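Local coordinates for possible membrane-associated serine protease (Mycobacterium tuberculosis, PDB 3K6Y), which cleaves peptide bonds as the trypsin-like protease domain of a membrane protein that is probably required for resistance to acid and oxidative stress, at residues 83-88 / 108-113; 97-102 / 159-164; 119-124 / 191-196; 131-136 / 145-150; 151-156 / 171-176. One frame throughout, in Å; residues are numbered along the deposited sequence.

Contact 1 of 5, residues 83-88 / 108-113; sequences VTVYAG and LAVPHL
V85 holds CG1 anti to its backbone N (chi1 164°), which sets CG2 on the side that faces L108 and V110. L108 has its CG anti to the carbonyl carbon (chi1 -51°). Its chain then runs on extended, and CD1 leads toward the strand across. V85 CG2 meets L108 CD1 at 3.8 Å. V83 CG1 also touches L108 CD1, at 4.0 Å, the side chains crossing at about a right angle. V85 CG2 also touches V110 CG2 at 4.0 Å. Further along, A87 CB packs on L113 CD1 at 3.8 Å. V83, V85 and A87 are alternate residues on one side of their strand; T84 and Y86 turn away. On the other segment the alternation stops at V110. A type II beta turn runs from V110 to L113, with H112 at positive phi, and it places L113 so that its CD1 reaches A87. D68 fixes the turn by accepting from the backbone N of both H112 and L113. The contact is wholly apolar and lies inside the first barrel. Strands 82-87 and 105-109 flank strand 90-100, whose V96 and F92 touch L108 and V110. Strand 44-51 packs on V83 and V85, and V70 of strand 69-72 lies against V110 and L113.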
# COMPACT_ATOMS: atom_id res chain seq x y z
N VAL A 83 0.14 10.81 -10.65
CA VAL A 83 1.15 11.71 -10.09
C VAL A 83 1.72 12.55 -11.22
O VAL A 83 2.12 12.00 -12.25
CB VAL A 83 2.27 10.92 -9.40
CG1 VAL A 83 3.36 11.86 -8.85
CG2 VAL A 83 1.73 10.03 -8.28
N THR A 84 1.71 13.87 -11.04
CA THR A 84 2.29 14.78 -12.02
C THR A 84 3.41 15.56 -11.34
O THR A 84 3.28 15.99 -10.19
CB THR A 84 1.23 15.76 -12.55
OG1 THR A 84 0.15 15.00 -13.12
CG2 THR A 84 1.79 16.66 -13.64
N VAL A 85 4.51 15.74 -12.07
CA VAL A 85 5.63 16.54 -11.61
C VAL A 85 5.64 17.85 -12.42
O VAL A 85 5.50 17.82 -13.64
CB VAL A 85 6.94 15.75 -11.84
CG1 VAL A 85 8.17 16.65 -11.75
CG2 VAL A 85 7.01 14.57 -10.85
N TYR A 86 5.80 18.98 -11.73
CA TYR A 86 5.87 20.27 -12.43
C TYR A 86 7.26 20.83 -12.29
O TYR A 86 7.77 20.97 -11.18
CB TYR A 86 4.87 21.26 -11.85
CG TYR A 86 3.46 20.81 -12.02
CD1 TYR A 86 2.90 19.92 -11.11
CD2 TYR A 86 2.69 21.24 -13.10
CE1 TYR A 86 1.61 19.47 -11.24
CE2 TYR A 86 1.36 20.78 -13.23
CZ TYR A 86 0.85 19.89 -12.29
OH TYR A 86 -0.45 19.41 -12.38
N ALA A 87 7.87 21.15 -13.44
CA ALA A 87 9.17 21.81 -13.45
C ALA A 87 9.09 22.93 -14.47
O ALA A 87 8.59 22.72 -15.57
CB ALA A 87 10.27 20.83 -13.85
N GLY A 88 9.58 24.11 -14.11
CA GLY A 88 9.53 25.26 -15.00
C GLY A 88 8.12 25.54 -15.50
O GLY A 88 7.93 25.87 -16.68
N LEU A 108 10.23 8.59 -8.30
CA LEU A 108 9.42 8.72 -9.49
C LEU A 108 10.28 8.67 -10.72
O LEU A 108 11.33 9.32 -10.78
CB LEU A 108 8.69 10.07 -9.47
CG LEU A 108 7.93 10.40 -8.20
CD1 LEU A 108 7.30 11.76 -8.31
CD2 LEU A 108 6.85 9.38 -7.86
N ALA A 109 9.80 7.91 -11.71
CA ALA A 109 10.38 7.95 -13.06
C ALA A 109 9.65 9.02 -13.85
O ALA A 109 8.41 9.01 -13.94
CB ALA A 109 10.26 6.60 -13.75
N VAL A 110 10.40 9.97 -14.41
CA VAL A 110 9.81 11.16 -15.05
C VAL A 110 10.53 11.38 -16.38
O VAL A 110 11.53 12.10 -16.45
CB VAL A 110 9.95 12.41 -14.17
CG1 VAL A 110 9.11 13.56 -14.72
CG2 VAL A 110 9.54 12.10 -12.71
N PRO A 111 10.07 10.70 -17.43
CA PRO A 111 10.73 10.83 -18.73
C PRO A 111 10.84 12.25 -19.23
O PRO A 111 9.88 13.03 -19.12
CB PRO A 111 9.82 10.01 -19.67
CG PRO A 111 9.20 9.00 -18.78
CD PRO A 111 9.02 9.68 -17.45
N HIS A 112 12.01 12.57 -19.78
CA HIS A 112 12.27 13.85 -20.46
C HIS A 112 12.17 15.06 -19.53
O HIS A 112 11.83 16.17 -19.96
CB HIS A 112 11.39 14.00 -21.70
CG HIS A 112 11.41 12.79 -22.59
ND1 HIS A 112 10.29 12.04 -22.85
CD2 HIS A 112 12.44 12.17 -23.22
CE1 HIS A 112 10.62 11.02 -23.64
NE2 HIS A 112 11.92 11.09 -23.87
N LEU A 113 12.52 14.87 -18.26
CA LEU A 113 12.48 15.94 -17.28
C LEU A 113 13.75 16.80 -17.47
O LEU A 113 14.86 16.30 -17.32
CB LEU A 113 12.44 15.33 -15.89
CG LEU A 113 12.42 16.33 -14.74
CD1 LEU A 113 11.20 17.23 -14.81
CD2 LEU A 113 12.48 15.52 -13.46

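Contact 2 of 5, residues 97-102 / 159-164; sequences VSYDPS and DIYGDP
Y99 and Y161 point at each other from opposite directions, and their hydroxyls meet. Y99 OH and Y161 OH are hydrogen-bonded at 2.9 Å. Y161 OH lies in the plane of the Y99 ring, at its edge, 3.1 Å from Y99 CE2. The P101 ring crosses the tyrosine of the loop at a slant, with P101 CB 3.5 Å from Y161 CE1. I160 has CG1 between its backbone N and carbonyl carbon (chi1 64°), and this carries the chain back toward P101 and over one face of the Y161 ring, toward its rim. Its tip, I160 CD1, rests 3.7 Å from Y99 OH. The backbone adds a weak but straight bond from I160 N to P101 O. D159 shapes the loop: its OD1 accepts from Y161 N, an Asx turn, and from D163 N, which comes from the opposite face of the carboxylate. Water 1 joins the segments, 2.6 Å from S102 OG and 2.8 Å from D159 OD2. D163 makes a salt bridge to R53 of the second subunit. S102 and D159 also pack on V167 of the strand that follows the loop. I160 touches D104 and lies close to H75, both predicted catalytic residues. The loop between strands 143-157 and 167-175 of the second barrel meets the first barrel beside the predicted Ser-His-Asp triad, which in chymotrypsin-like proteases lies between the two barrels.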
# COMPACT_ATOMS: atom_id res chain seq x y z
N VAL A 97 8.05 4.27 -9.10
CA VAL A 97 8.81 3.05 -9.33
C VAL A 97 9.44 2.47 -8.08
O VAL A 97 9.89 1.32 -8.08
CB VAL A 97 9.88 3.21 -10.45
CG1 VAL A 97 9.20 3.57 -11.76
CG2 VAL A 97 10.95 4.24 -10.08
N SER A 98 9.46 3.26 -7.00
CA SER A 98 9.87 2.76 -5.69
C SER A 98 9.03 3.49 -4.66
O SER A 98 8.78 4.69 -4.79
CB SER A 98 11.37 2.99 -5.46
OG SER A 98 11.78 2.56 -4.18
N TYR A 99 8.59 2.77 -3.65
CA TYR A 99 7.67 3.30 -2.66
C TYR A 99 7.95 2.56 -1.36
O TYR A 99 7.77 1.34 -1.29
CB TYR A 99 6.22 3.12 -3.13
CG TYR A 99 5.19 3.65 -2.16
CD1 TYR A 99 4.76 4.97 -2.20
CD2 TYR A 99 4.63 2.81 -1.20
CE1 TYR A 99 3.81 5.44 -1.31
CE2 TYR A 99 3.69 3.28 -0.30
CZ TYR A 99 3.29 4.59 -0.36
OH TYR A 99 2.36 5.04 0.53
N ASP A 100 8.36 3.29 -0.33
CA ASP A 100 8.73 2.69 0.95
C ASP A 100 8.07 3.50 2.07
O ASP A 100 8.50 4.60 2.41
CB ASP A 100 10.25 2.69 1.12
CG ASP A 100 10.70 1.97 2.38
OD1 ASP A 100 9.95 1.99 3.38
OD2 ASP A 100 11.83 1.43 2.37
N PRO A 101 6.97 2.98 2.63
CA PRO A 101 6.22 3.70 3.64
C PRO A 101 6.84 3.63 5.03
O PRO A 101 6.34 4.29 5.94
CB PRO A 101 4.88 2.98 3.62
CG PRO A 101 5.22 1.58 3.30
CD PRO A 101 6.35 1.68 2.29
N SER A 102 7.89 2.84 5.19
CA SER A 102 8.60 2.72 6.47
C SER A 102 9.61 3.83 6.56
O SER A 102 9.61 4.61 7.52
CB SER A 102 9.27 1.35 6.61
OG SER A 102 8.32 0.30 6.55
N ASP A 159 5.11 4.19 11.29
CA ASP A 159 5.25 4.49 9.86
C ASP A 159 4.05 5.31 9.41
O ASP A 159 3.18 5.64 10.23
CB ASP A 159 5.49 3.22 9.04
CG ASP A 159 4.27 2.30 8.93
OD1 ASP A 159 3.11 2.71 9.21
OD2 ASP A 159 4.50 1.14 8.52
N ILE A 160 3.99 5.66 8.12
CA ILE A 160 2.98 6.62 7.69
C ILE A 160 1.55 6.08 7.81
O ILE A 160 0.60 6.87 7.82
CB ILE A 160 3.23 7.15 6.27
CG1 ILE A 160 3.13 6.04 5.23
CG2 ILE A 160 4.58 7.88 6.21
CD1 ILE A 160 3.19 6.58 3.80
N TYR A 161 1.41 4.76 7.89
CA TYR A 161 0.08 4.16 8.03
C TYR A 161 -0.32 3.89 9.47
O TYR A 161 -1.44 3.42 9.72
CB TYR A 161 0.06 2.82 7.32
CG TYR A 161 0.44 2.81 5.85
CD1 TYR A 161 1.30 1.82 5.38
CD2 TYR A 161 -0.09 3.73 4.96
CE1 TYR A 161 1.65 1.72 4.03
CE2 TYR A 161 0.29 3.68 3.58
CZ TYR A 161 1.15 2.66 3.14
OH TYR A 161 1.49 2.60 1.80
N GLY A 162 0.59 4.11 10.41
CA GLY A 162 0.31 3.72 11.79
C GLY A 162 0.28 2.21 11.91
O GLY A 162 -0.46 1.67 12.74
N ASP A 163 1.08 1.51 11.11
CA ASP A 163 1.22 0.06 11.26
C ASP A 163 1.70 -0.32 12.66
O ASP A 163 2.37 0.47 13.32
CB ASP A 163 2.21 -0.51 10.23
CG ASP A 163 1.70 -0.46 8.78
OD1 ASP A 163 0.49 -0.66 8.54
OD2 ASP A 163 2.56 -0.23 7.89
N PRO A 164 1.37 -1.54 13.11
CA PRO A 164 1.80 -2.01 14.43
C PRO A 164 3.29 -1.85 14.79
O PRO A 164 3.60 -1.38 15.89
CB PRO A 164 1.39 -3.50 14.41
CG PRO A 164 0.16 -3.49 13.58
CD PRO A 164 0.46 -2.51 12.46
O HOH W 1 7.06 0.05 8.85

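Contact 3 of 5, residues 119-124 / 191-196; sequences VFAAEP and NGQVLG
V194 N donates to V119 O at 2.8 Å, and the bond is nearly straight (172°). V194 O in turn accepts from A121 N at 2.9 Å. This second donor stands above the carbonyl plane, 41° out of it. The two bonds form a single beta bridge, F120 with V194. It fastens the linker between the two barrels of this chymotrypsin-like fold to strand 194-201 of the second barrel. Packing gathers round the bridge. F120 and V194 lie side by side and point the same way. V194 has CG1 anti to its backbone N (chi1 -179°), and this branch rests 3.8 Å from F120 CE2. V194 O sits near the plane of the F120 ring, at its edge. The ring also packs on F63 and I65 of the first barrel and on A214 and V217 of helix 214-218, so it fills a joint where several elements meet. Next along the linker, A121 CB touches L195 CD2 at 3.9 Å. L195 also touches L187 of strand 186-188. Toward the surface Q193 runs alongside V119, with Q193 NE2 3.9 Å from V119 CB. D189 accepts from Q193 N. Two waters complete the seam. Water 2 accepts from V119 N and donates to G192 O. Water 3 lies 3.0 Å from A122 N, from which it accepts, and donates to Q193 OE1 at 2.6 Å.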
# COMPACT_ATOMS: atom_id res chain seq x y z
N VAL A 119 23.14 16.62 -5.84
CA VAL A 119 23.98 15.61 -5.23
C VAL A 119 23.71 15.58 -3.74
O VAL A 119 23.52 16.64 -3.13
CB VAL A 119 25.50 15.90 -5.47
CG1 VAL A 119 26.35 14.70 -5.12
CG2 VAL A 119 25.73 16.26 -6.91
N PHE A 120 23.66 14.37 -3.18
CA PHE A 120 23.60 14.20 -1.73
C PHE A 120 24.94 14.57 -1.12
O PHE A 120 26.00 14.17 -1.63
CB PHE A 120 23.22 12.76 -1.36
CG PHE A 120 21.77 12.46 -1.59
CD1 PHE A 120 21.38 11.65 -2.66
CD2 PHE A 120 20.79 13.00 -0.74
CE1 PHE A 120 20.05 11.39 -2.91
CE2 PHE A 120 19.45 12.73 -0.98
CZ PHE A 120 19.07 11.92 -2.05
N ALA A 121 24.90 15.34 -0.04
CA ALA A 121 26.11 15.70 0.71
C ALA A 121 26.78 14.46 1.28
O ALA A 121 26.11 13.58 1.81
CB ALA A 121 25.78 16.67 1.82
N ALA A 122 28.11 14.42 1.16
CA ALA A 122 28.91 13.27 1.58
C ALA A 122 29.04 13.13 3.10
O ALA A 122 29.23 12.01 3.59
CB ALA A 122 30.30 13.34 0.94
N GLU A 123 28.95 14.23 3.84
CA GLU A 123 29.09 14.20 5.30
C GLU A 123 27.90 14.82 6.03
O GLU A 123 27.23 15.70 5.48
CB GLU A 123 30.39 14.90 5.75
CG GLU A 123 31.69 14.18 5.38
CD GLU A 123 31.78 12.74 5.88
OE1 GLU A 123 31.50 12.48 7.08
OE2 GLU A 123 32.13 11.85 5.06
N PRO A 124 27.63 14.37 7.27
CA PRO A 124 26.52 14.92 8.05
C PRO A 124 26.68 16.40 8.39
O PRO A 124 27.81 16.90 8.48
CB PRO A 124 26.54 14.07 9.34
CG PRO A 124 27.92 13.53 9.42
CD PRO A 124 28.35 13.32 8.01
N ASN A 191 26.33 24.87 -0.01
CA ASN A 191 26.98 24.36 -1.21
C ASN A 191 25.96 23.86 -2.24
O ASN A 191 26.33 23.45 -3.34
CB ASN A 191 27.89 23.19 -0.85
CG ASN A 191 29.09 23.61 -0.05
OD1 ASN A 191 29.67 24.66 -0.29
ND2 ASN A 191 29.48 22.78 0.91
N GLY A 192 24.67 23.86 -1.89
CA GLY A 192 23.66 23.39 -2.82
C GLY A 192 23.53 21.88 -2.88
O GLY A 192 22.93 21.36 -3.81
N GLN A 193 24.10 21.19 -1.90
CA GLN A 193 23.98 19.74 -1.83
C GLN A 193 22.86 19.38 -0.87
O GLN A 193 22.51 20.14 0.04
CB GLN A 193 25.30 19.11 -1.40
CG GLN A 193 26.43 19.43 -2.39
CD GLN A 193 27.61 18.49 -2.31
OE1 GLN A 193 28.07 18.15 -1.23
NE2 GLN A 193 28.11 18.07 -3.47
N VAL A 194 22.33 18.18 -1.07
CA VAL A 194 21.16 17.76 -0.31
C VAL A 194 21.59 17.04 0.98
O VAL A 194 22.24 15.98 0.95
CB VAL A 194 20.25 16.86 -1.16
CG1 VAL A 194 19.02 16.43 -0.36
CG2 VAL A 194 19.79 17.60 -2.41
N LEU A 195 21.16 17.60 2.10
CA LEU A 195 21.42 17.00 3.40
C LEU A 195 20.37 15.98 3.79
O LEU A 195 20.63 15.10 4.61
CB LEU A 195 21.47 18.08 4.48
CG LEU A 195 22.67 19.02 4.44
CD1 LEU A 195 22.44 20.21 5.35
CD2 LEU A 195 23.94 18.27 4.86
N GLY A 196 19.17 16.12 3.23
CA GLY A 196 18.09 15.19 3.54
C GLY A 196 16.79 15.64 2.93
O GLY A 196 16.76 16.61 2.15
O HOH W 2 23.73 19.50 -5.77
O HOH W 3 29.53 15.96 -1.00

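Contact 4 of 5, residues 131-136 / 145-150; sequences VVVLGY and TPARIR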
# COMPACT_ATOMS: atom_id res chain seq x y z
N VAL A 131 21.10 26.23 6.86
CA VAL A 131 20.56 25.33 5.84
C VAL A 131 19.25 25.93 5.32
O VAL A 131 18.72 26.88 5.90
CB VAL A 131 20.37 23.90 6.42
CG1 VAL A 131 21.74 23.22 6.67
CG2 VAL A 131 19.54 23.93 7.72
N VAL A 132 18.74 25.39 4.22
CA VAL A 132 17.55 25.95 3.60
C VAL A 132 16.59 24.83 3.22
O VAL A 132 16.98 23.85 2.60
CB VAL A 132 17.85 26.82 2.36
CG1 VAL A 132 16.70 27.73 2.07
CG2 VAL A 132 19.15 27.64 2.55
N VAL A 133 15.33 25.00 3.59
CA VAL A 133 14.25 24.12 3.16
C VAL A 133 13.69 24.67 1.85
O VAL A 133 13.33 25.84 1.78
CB VAL A 133 13.12 24.07 4.24
CG1 VAL A 133 11.82 23.44 3.71
CG2 VAL A 133 13.62 23.34 5.47
N LEU A 134 13.64 23.85 0.81
CA LEU A 134 13.12 24.30 -0.48
C LEU A 134 11.85 23.54 -0.83
O LEU A 134 11.85 22.30 -0.81
CB LEU A 134 14.15 24.10 -1.59
CG LEU A 134 15.53 24.72 -1.34
CD1 LEU A 134 16.42 24.42 -2.54
CD2 LEU A 134 15.41 26.21 -1.10
N GLY A 135 10.79 24.25 -1.19
CA GLY A 135 9.57 23.54 -1.53
C GLY A 135 8.45 24.44 -1.98
O GLY A 135 8.66 25.61 -2.31
N TYR A 136 7.25 23.86 -2.02
CA TYR A 136 6.07 24.52 -2.56
C TYR A 136 4.93 24.54 -1.54
O TYR A 136 3.96 23.78 -1.67
CB TYR A 136 5.64 23.82 -3.85
CG TYR A 136 6.65 23.94 -4.96
CD1 TYR A 136 6.57 24.97 -5.90
CD2 TYR A 136 7.69 23.02 -5.08
CE1 TYR A 136 7.50 25.08 -6.94
CE2 TYR A 136 8.63 23.14 -6.07
CZ TYR A 136 8.53 24.14 -7.00
OH TYR A 136 9.46 24.25 -8.01
N THR A 145 12.83 28.44 2.66
CA THR A 145 12.56 28.66 4.08
C THR A 145 13.86 28.56 4.84
O THR A 145 14.46 27.50 4.92
CB THR A 145 11.52 27.63 4.59
OG1 THR A 145 10.30 27.82 3.87
CG2 THR A 145 11.26 27.79 6.09
N PRO A 146 14.32 29.69 5.42
CA PRO A 146 15.56 29.62 6.19
C PRO A 146 15.48 28.63 7.35
O PRO A 146 14.42 28.49 7.99
CB PRO A 146 15.72 31.05 6.71
CG PRO A 146 14.95 31.90 5.75
CD PRO A 146 13.77 31.05 5.33
N ALA A 147 16.57 27.94 7.62
CA ALA A 147 16.58 26.91 8.64
C ALA A 147 17.94 26.83 9.31
O ALA A 147 18.91 27.39 8.82
CB ALA A 147 16.17 25.54 8.05
N ARG A 148 17.99 26.15 10.44
CA ARG A 148 19.21 25.92 11.17
C ARG A 148 19.19 24.51 11.73
O ARG A 148 18.18 24.09 12.31
CB ARG A 148 19.42 26.97 12.28
CG ARG A 148 20.79 26.88 12.92
CD ARG A 148 21.09 27.98 13.98
NE ARG A 148 20.85 29.33 13.47
CZ ARG A 148 21.68 30.02 12.69
NH1 ARG A 148 22.84 29.50 12.31
NH2 ARG A 148 21.34 31.23 12.30
N ILE A 149 20.29 23.78 11.59
CA ILE A 149 20.37 22.43 12.12
C ILE A 149 20.33 22.46 13.64
O ILE A 149 21.08 23.24 14.27
CB ILE A 149 21.67 21.70 11.69
CG1 ILE A 149 21.75 21.54 10.16
CG2 ILE A 149 21.81 20.34 12.37
CD1 ILE A 149 20.71 20.55 9.56
N ARG A 150 19.49 21.62 14.25
CA ARG A 150 19.56 21.40 15.70
C ARG A 150 20.45 20.20 16.01
O ARG A 150 21.43 20.34 16.74
CB ARG A 150 18.18 21.19 16.32
CG ARG A 150 17.23 22.35 16.18
CD ARG A 150 15.95 22.00 16.92
NE ARG A 150 14.89 22.97 16.74
CZ ARG A 150 14.77 24.10 17.43
NH1 ARG A 150 15.68 24.44 18.33
NH2 ARG A 150 13.74 24.91 17.23
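V133 and T145 face each other as an antiparallel hydrogen-bonded pair. T145 N reaches V133 O at 2.8 Å in the carbonyl plane, and V133 N reaches T145 O at 3.0 Å. The neighbouring hydrogen-bonded pair, V131 with A147, is less regular. A147 N lies 3.0 Å from V131 O, but the angle at the hydrogen is only 132°. The return bond, V131 N to A147 O, is 3.2 Å long and meets its acceptor from above the carbonyl plane. Between these pairs V132 and P146 form a non-hydrogen-bonded pair on the other face of the sheet. The side chains of V131, V133, T145 and A147 share one face. With chi1 at -70°, V131 CG2 lies between the backbone N and the carbonyl carbon, 3.7 Å from A147 CB. V131 CG1 meets I149 CG1 at 3.9 Å, the two side chains lying at about a right angle. V133 CB packs on T145 CB at 3.9 Å. Beyond this shell L187 of strand 186-188 touches V131, V133 and I149, and I174 of strand 167-175 touches V133 and I149. R148 points away from V131 and ties the strand to other parts of the chain. It makes a salt bridge to D130 and bonds to the backbone O of A25, S26 and G128. On the face of V132 and P146, P146 packs on V32. Strands 130-135 and 143-157 form a beta hairpin, the first two strands of the second barrel of the chymotrypsin-like fold, with V131 and V133 packed into the barrel core.

Contact 5 of 5, residues 151-156 / 171-176; sequences EAIRLS and VYTIRA
Strands 143-157 and 167-175 form a twisted antiparallel hairpin, and here E151, A152 and I153 pair with T173, Y172 and V171. I153 N donates to V171 O at 2.8 Å, and V171 N donates to I153 O at 3.0 Å. T173 N to E151 O is also short, at 2.9 Å, while E151 N to T173 O is weak. The side chains of I153 and V171 are pressed close. V171 has CG2 between its backbone N and carbonyl carbon (chi1 -53°), and I153 places CG1 likewise (chi1 61°). These two branches meet, and I153 CG1 and V171 CG2 are 3.3 Å apart, tighter than usual for carbons. L155 CB comes to the same V171 CG2 at 3.8 Å. I153 CD1 reaches on to T173 CG2, the side chains set at about a right angle. The hairpin is the second and third strands of the second barrel in this chymotrypsin-like fold, and F199 of strand 194-201 packs on both L155 and V171. On the other face of the sheet A152 CB lies obliquely to the Y172 ring, 4.0 Å from Y172 CE1. E151 O sits near the plane of that ring, at its edge. Y172 OH is bonded to A125 N, which ties the strand to the linker. Water 4 donates to E151 OE1 at 2.9 Å and is also hydrogen-bonded to T173 OG1.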
# COMPACT_ATOMS: atom_id res chain seq x y z
N GLU A 151 20.12 19.03 15.48
CA GLU A 151 20.78 17.80 15.89
C GLU A 151 20.45 16.67 14.92
O GLU A 151 19.35 16.64 14.38
CB GLU A 151 20.25 17.42 17.29
CG GLU A 151 20.98 16.32 18.02
CD GLU A 151 20.34 16.01 19.38
OE1 GLU A 151 19.19 16.44 19.64
OE2 GLU A 151 20.99 15.31 20.18
N ALA A 152 21.39 15.76 14.71
CA ALA A 152 21.09 14.46 14.08
C ALA A 152 20.67 13.50 15.20
O ALA A 152 21.39 13.36 16.19
CB ALA A 152 22.31 13.92 13.35
N ILE A 153 19.50 12.88 15.06
CA ILE A 153 18.95 11.97 16.09
C ILE A 153 18.44 10.69 15.43
O ILE A 153 18.18 10.68 14.24
CB ILE A 153 17.78 12.62 16.89
CG1 ILE A 153 16.60 12.99 15.99
CG2 ILE A 153 18.25 13.83 17.69
CD1 ILE A 153 15.27 13.19 16.72
N ARG A 154 18.27 9.63 16.22
CA ARG A 154 17.58 8.43 15.79
C ARG A 154 16.16 8.50 16.33
O ARG A 154 15.94 8.44 17.55
CB ARG A 154 18.27 7.16 16.32
CG ARG A 154 19.52 6.76 15.58
CD ARG A 154 19.58 5.24 15.36
NE ARG A 154 18.67 4.82 14.29
CZ ARG A 154 19.04 4.51 13.05
NH1 ARG A 154 20.32 4.54 12.69
NH2 ARG A 154 18.12 4.17 12.16
N LEU A 155 15.21 8.65 15.42
CA LEU A 155 13.82 8.90 15.75
C LEU A 155 13.04 7.60 15.60
O LEU A 155 13.06 6.98 14.54
CB LEU A 155 13.24 9.94 14.77
CG LEU A 155 11.79 10.39 14.98
CD1 LEU A 155 11.65 11.26 16.24
CD2 LEU A 155 11.23 11.11 13.76
N SER A 156 12.31 7.21 16.65
CA SER A 156 11.44 6.04 16.60
C SER A 156 10.00 6.47 16.62
O SER A 156 9.63 7.39 17.35
CB SER A 156 11.70 5.14 17.82
OG SER A 156 12.88 4.40 17.63
N VAL A 171 17.31 11.11 11.43
CA VAL A 171 16.70 12.38 11.08
C VAL A 171 17.54 13.54 11.56
O VAL A 171 18.32 13.38 12.52
CB VAL A 171 15.24 12.49 11.58
CG1 VAL A 171 14.42 11.28 11.11
CG2 VAL A 171 15.17 12.67 13.07
N TYR A 172 17.39 14.69 10.92
CA TYR A 172 17.76 15.94 11.56
C TYR A 172 16.52 16.58 12.13
O TYR A 172 15.45 16.60 11.50
CB TYR A 172 18.35 16.93 10.57
CG TYR A 172 19.65 16.53 9.92
CD1 TYR A 172 20.84 16.51 10.66
CD2 TYR A 172 19.70 16.23 8.57
CE1 TYR A 172 22.04 16.17 10.05
CE2 TYR A 172 20.90 15.87 7.96
CZ TYR A 172 22.06 15.85 8.70
OH TYR A 172 23.25 15.51 8.11
N THR A 173 16.68 17.15 13.33
CA THR A 173 15.76 18.19 13.76
C THR A 173 16.34 19.53 13.34
O THR A 173 17.55 19.73 13.42
CB THR A 173 15.53 18.15 15.26
OG1 THR A 173 16.79 18.19 15.93
CG2 THR A 173 14.79 16.87 15.64
N ILE A 174 15.48 20.43 12.89
CA ILE A 174 15.90 21.74 12.42
C ILE A 174 15.04 22.78 13.11
O ILE A 174 13.90 22.49 13.54
CB ILE A 174 15.83 21.87 10.87
CG1 ILE A 174 14.39 21.75 10.37
CG2 ILE A 174 16.77 20.87 10.21
CD1 ILE A 174 14.26 21.98 8.87
N ARG A 175 15.59 23.99 13.23
CA ARG A 175 14.79 25.12 13.60
C ARG A 175 14.33 25.77 12.29
O ARG A 175 15.17 26.24 11.50
CB ARG A 175 15.59 26.11 14.45
CG ARG A 175 14.74 27.26 14.88
CD ARG A 175 15.38 28.14 15.91
NE ARG A 175 14.46 29.23 16.21
CZ ARG A 175 14.61 30.11 17.20
NH1 ARG A 175 15.68 30.06 17.98
NH2 ARG A 175 13.69 31.04 17.37
N ALA A 176 13.03 25.76 12.05
CA ALA A 176 12.43 26.31 10.83
C ALA A 176 10.92 26.31 10.95
O ALA A 176 10.37 25.57 11.76
CB ALA A 176 12.81 25.44 9.62
O HOH W 4 16.85 17.82 18.70

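Overall arrangement
The five contacts sample both barrels of the chymotrypsin-like fold. Contact 1 lies in the first barrel. Contact 2 joins that barrel to a loop of the second, and A109 of segment 108-113 packs on V97 of segment 97-102 although the centres are 22 Å apart. Contacts 3, 4 and 5 cluster on the second barrel, with centres 13 to 16 Å apart. Contacts 4 and 5 share strand 143-157 and lie one after the other along the chain, both between the two segments of contact 3. Contacts 1 and 5 lie farthest apart, about 29 Å between centres. The predicted triad, H75, D104 and S183, draws on both halves, and contact 2 joins the barrels beside it.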